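Local coordinates for protein precorrin-6Y C5,15-methyltransferase (Decarboxylating) (Geobacter metallireducens, PDB 3E05) that probably transfers methyl groups from S-adenosylmethionine to a corrin precursor in adenosylcobalamin biosynthesis, this chain being its C-terminal domain, at residues 160-165 and 190-195. Sequence-based numbering, arbitrary orientation.
Sequences YMVEVA and ITAWKS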
ATOM      1  N   TYR D 160       1.546  -7.178  27.486  1.00 42.71           N
ATOM      2  CA  TYR D 160       2.053  -6.022  26.741  1.00 35.99           C
ATOM      3  C   TYR D 160       0.935  -5.351  25.954  1.00 35.89           C
ATOM      4  O   TYR D 160       0.033  -6.022  25.431  1.00 34.96           O
ATOM      5  CB  TYR D 160       3.166  -6.428  25.760  1.00 35.52           C
ATOM      6  CG  TYR D 160       4.462  -6.818  26.427  1.00 36.08           C
ATOM      7  CD1 TYR D 160       5.397  -5.850  26.812  1.00 37.30           C
ATOM      8  CD2 TYR D 160       4.765  -8.160  26.670  1.00 33.16           C
ATOM      9  CE1 TYR D 160       6.587  -6.208  27.439  1.00 34.99           C
ATOM     10  CE2 TYR D 160       5.951  -8.522  27.297  1.00 32.42           C
ATOM     11  CZ  TYR D 160       6.849  -7.548  27.677  1.00 37.53           C
ATOM     12  OH  TYR D 160       8.020  -7.917  28.295  1.00 38.58           O
ATOM     13  N   MET D 161       0.997  -4.025  25.888  1.00 34.26           N
ATOM     14  CA  MET D 161       0.275  -3.277  24.872  1.00 36.77           C
ATOM     15  C   MET D 161       1.001  -3.551  23.562  1.00 36.41           C
ATOM     16  O   MET D 161       2.233  -3.489  23.524  1.00 35.48           O
ATOM     17  CB  MET D 161       0.343  -1.791  25.164  1.00 33.68           C
ATOM     18  CG  MET D 161      -0.894  -1.226  25.789  1.00 53.45           C
ATOM     19  SD  MET D 161      -1.443   0.201  24.852  1.00 58.09           S
ATOM     20  CE  MET D 161      -2.234  -0.635  23.474  1.00 50.69           C
ATOM     21  N   VAL D 162       0.252  -3.864  22.502  1.00 36.88           N
ATOM     22  CA  VAL D 162       0.842  -4.193  21.197  1.00 34.16           C
ATOM     23  C   VAL D 162       0.227  -3.315  20.093  1.00 34.80           C
ATOM     24  O   VAL D 162      -0.989  -3.205  19.983  1.00 32.99           O
ATOM     25  CB  VAL D 162       0.700  -5.717  20.857  1.00 32.13           C
ATOM     26  CG1 VAL D 162       1.228  -6.047  19.441  1.00 35.22           C
ATOM     27  CG2 VAL D 162       1.429  -6.583  21.887  1.00 33.84           C
ATOM     28  N   GLU D 163       1.089  -2.667  19.314  1.00 31.17           N
ATOM     29  CA  GLU D 163       0.682  -2.004  18.081  1.00 30.65           C
ATOM     30  C   GLU D 163       1.270  -2.792  16.920  1.00 30.67           C
ATOM     31  O   GLU D 163       2.404  -3.267  17.002  1.00 29.67           O
ATOM     32  CB  GLU D 163       1.207  -0.572  18.042  1.00 29.21           C
ATOM     33  CG  GLU D 163       1.031   0.125  16.675  1.00 36.86           C
ATOM     34  CD  GLU D 163       1.824   1.403  16.564  1.00 37.27           C
ATOM     35  OE1 GLU D 163       1.413   2.399  17.185  1.00 42.96           O
ATOM     36  OE2 GLU D 163       2.854   1.420  15.861  1.00 34.80           O
ATOM     37  N   VAL D 164       0.506  -2.928  15.835  1.00 27.83           N
ATOM     38  CA  VAL D 164       1.028  -3.495  14.594  1.00 27.71           C
ATOM     39  C   VAL D 164       0.940  -2.428  13.515  1.00 31.26           C
ATOM     40  O   VAL D 164      -0.125  -1.857  13.317  1.00 26.84           O
ATOM     41  CB  VAL D 164       0.233  -4.738  14.148  1.00 31.11           C
ATOM     42  CG1 VAL D 164       0.874  -5.362  12.909  1.00 28.84           C
ATOM     43  CG2 VAL D 164       0.121  -5.745  15.290  1.00 28.18           C
ATOM     44  N   ALA D 165       2.051  -2.155  12.840  1.00 24.67           N
ATOM     45  CA  ALA D 165       2.069  -1.197  11.720  1.00 28.48           C
ATOM     46  C   ALA D 165       2.546  -1.890  10.440  1.00 28.92           C
ATOM     47  O   ALA D 165       3.685  -2.361  10.350  1.00 28.40           O
ATOM     48  CB  ALA D 165       2.947  -0.004  12.048  1.00 21.92           C
ATOM     49  N   ILE D 190       5.878  -4.685  14.638  1.00 24.52           N
ATOM     50  CA  ILE D 190       5.143  -4.942  15.878  1.00 24.02           C
ATOM     51  C   ILE D 190       5.884  -4.306  17.052  1.00 26.84           C
ATOM     52  O   ILE D 190       7.044  -4.633  17.286  1.00 28.64           O
ATOM     53  CB  ILE D 190       5.007  -6.463  16.108  1.00 26.51           C
ATOM     54  CG1 ILE D 190       4.361  -7.127  14.890  1.00 27.03           C
ATOM     55  CG2 ILE D 190       4.217  -6.753  17.396  1.00 27.91           C
ATOM     56  CD1 ILE D 190       4.503  -8.628  14.832  1.00 29.24           C
ATOM     57  N   THR D 191       5.216  -3.399  17.761  1.00 26.31           N
ATOM     58  CA  THR D 191       5.769  -2.714  18.925  1.00 26.72           C
ATOM     59  C   THR D 191       5.001  -3.088  20.186  1.00 31.93           C
ATOM     60  O   THR D 191       3.778  -3.019  20.225  1.00 28.94           O
ATOM     61  CB  THR D 191       5.794  -1.198  18.706  1.00 28.04           C
ATOM     62  OG1 THR D 191       6.430  -0.932  17.450  1.00 27.57           O
ATOM     63  CG2 THR D 191       6.586  -0.486  19.826  1.00 31.67           C
ATOM     64  N   ALA D 192       5.740  -3.485  21.221  1.00 31.74           N
ATOM     65  CA  ALA D 192       5.134  -3.949  22.462  1.00 30.74           C
ATOM     66  C   ALA D 192       5.808  -3.300  23.658  1.00 33.10           C
ATOM     67  O   ALA D 192       7.036  -3.220  23.726  1.00 29.32           O
ATOM     68  CB  ALA D 192       5.214  -5.451  22.555  1.00 31.86           C
ATOM     69  N   TRP D 193       4.996  -2.812  24.584  1.00 31.11           N
ATOM     70  CA  TRP D 193       5.497  -2.139  25.774  1.00 35.78           C
ATOM     71  C   TRP D 193       4.475  -2.339  26.875  1.00 38.53           C
ATOM     72  O   TRP D 193       3.349  -2.760  26.610  1.00 35.29           O
ATOM     73  CB  TRP D 193       5.745  -0.638  25.509  1.00 36.30           C
ATOM     74  CG  TRP D 193       4.492   0.163  25.238  1.00 42.59           C
ATOM     75  CD1 TRP D 193       3.848   0.995  26.114  1.00 46.39           C
ATOM     76  CD2 TRP D 193       3.724   0.198  24.019  1.00 45.08           C
ATOM     77  NE1 TRP D 193       2.741   1.550  25.521  1.00 46.33           N
ATOM     78  CE2 TRP D 193       2.635   1.078  24.237  1.00 48.60           C
ATOM     79  CE3 TRP D 193       3.849  -0.423  22.767  1.00 41.73           C
ATOM     80  CZ2 TRP D 193       1.672   1.348  23.250  1.00 46.00           C
ATOM     81  CZ3 TRP D 193       2.875  -0.158  21.779  1.00 42.70           C
ATOM     82  CH2 TRP D 193       1.810   0.722  22.031  1.00 44.34           C
ATOM     83  N   LYS D 194       4.866  -2.065  28.111  1.00 40.76           N
ATOM     84  CA  LYS D 194       3.915  -2.175  29.205  1.00 45.58           C
ATOM     85  C   LYS D 194       3.275  -0.817  29.430  1.00 53.52           C
ATOM     86  O   LYS D 194       3.970   0.201  29.599  1.00 51.64           O
ATOM     87  CB  LYS D 194       4.583  -2.699  30.481  1.00 44.40           C
ATOM     88  CG  LYS D 194       5.061  -4.150  30.421  1.00 41.22           C
ATOM     89  CD  LYS D 194       3.911  -5.125  30.666  1.00 48.80           C
ATOM     90  CE  LYS D 194       4.406  -6.559  30.684  1.00 42.72           C
ATOM     91  NZ  LYS D 194       5.284  -6.849  31.849  1.00 57.34           N
ATOM     92  N   SER D 195       1.946  -0.806  29.411  1.00 60.32           N
ATOM     93  CA  SER D 195       1.176   0.402  29.672  1.00 69.54           C
ATOM     94  C   SER D 195       1.289   0.793  31.151  1.00 75.12           C
ATOM     95  O   SER D 195       1.073   1.954  31.509  1.00 75.85           O
ATOM     96  CB  SER D 195      -0.283   0.188  29.277  1.00 67.97           C
ATOM     97  OG  SER D 195      -0.894   1.416  28.939  1.00 69.85           O
TER
HETATM   98  O   HOH W   1       7.969  -6.086  30.752  1.00 38.36           O
HETATM   99  O   HOH W   2       4.673  -0.774  15.379  1.00 23.93           O
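Met-161 lies alongside Trp-193, both side chains pointing the same way. Met-161 CB lies 3.9 Å from the centroid of the Trp-193 six-membered ring, over its face, a CH-pi contact. Met-161 CG meets CB of Ser-195, a poorly ordered residue. The bend at chi2 (-128°) sets Met-161 SD 3.7 Å from Trp-193 CZ2. This is a Met-aromatic contact, with the sulfur oblique to the ring. Met-161 CE, placed by a further bend at chi3, lies only loosely by Trp-193 CZ2, at 4.4 Å. Glu-177 of the second subunit also packs on Met-161. The indole reaches back across the strands because its CG is wedged between the backbone N and the carbonyl carbon (chi1 67°). Trp-193 CE3 lies 3.5 Å from Met-161 O, and CZ3 lies loosely against Glu-163 CB. With an alanine here, Met-161 CB and SD would probably lose their aromatic partner, and the thioether would be freer to turn.

The backbones form the antiparallel hairpin of strands 161-173 and 180-193, the last two of a class I (Rossmann-like) methyltransferase fold. Strand 161-173 is outermost within this chain. Met-161 and Trp-193 make a hydrogen-bonded pair, as do Glu-163 and Thr-191. The bond from Glu-163 N to Thr-191 O is 2.9 Å and fairly straight, at 165°. Val-164 and Ala-165 also pair with a strand of the second subunit, so the sheet continues across the interface.

Val-162 CG1 meets Ile-190 CG2 at 3.7 Å on the other face, where helix 145-157 covers Val-162, Val-164 and Ala-192. Lys-194 folds over one face of the Tyr-160 ring. Lys-194 CE lies 3.9 Å from that ring's centroid, and NZ makes a cation-pi contact. One water links NZ to Tyr-160 OH. Another joins Thr-191 OG1 to Glu-163 OE2, which also forms a salt bridge with Lys-35.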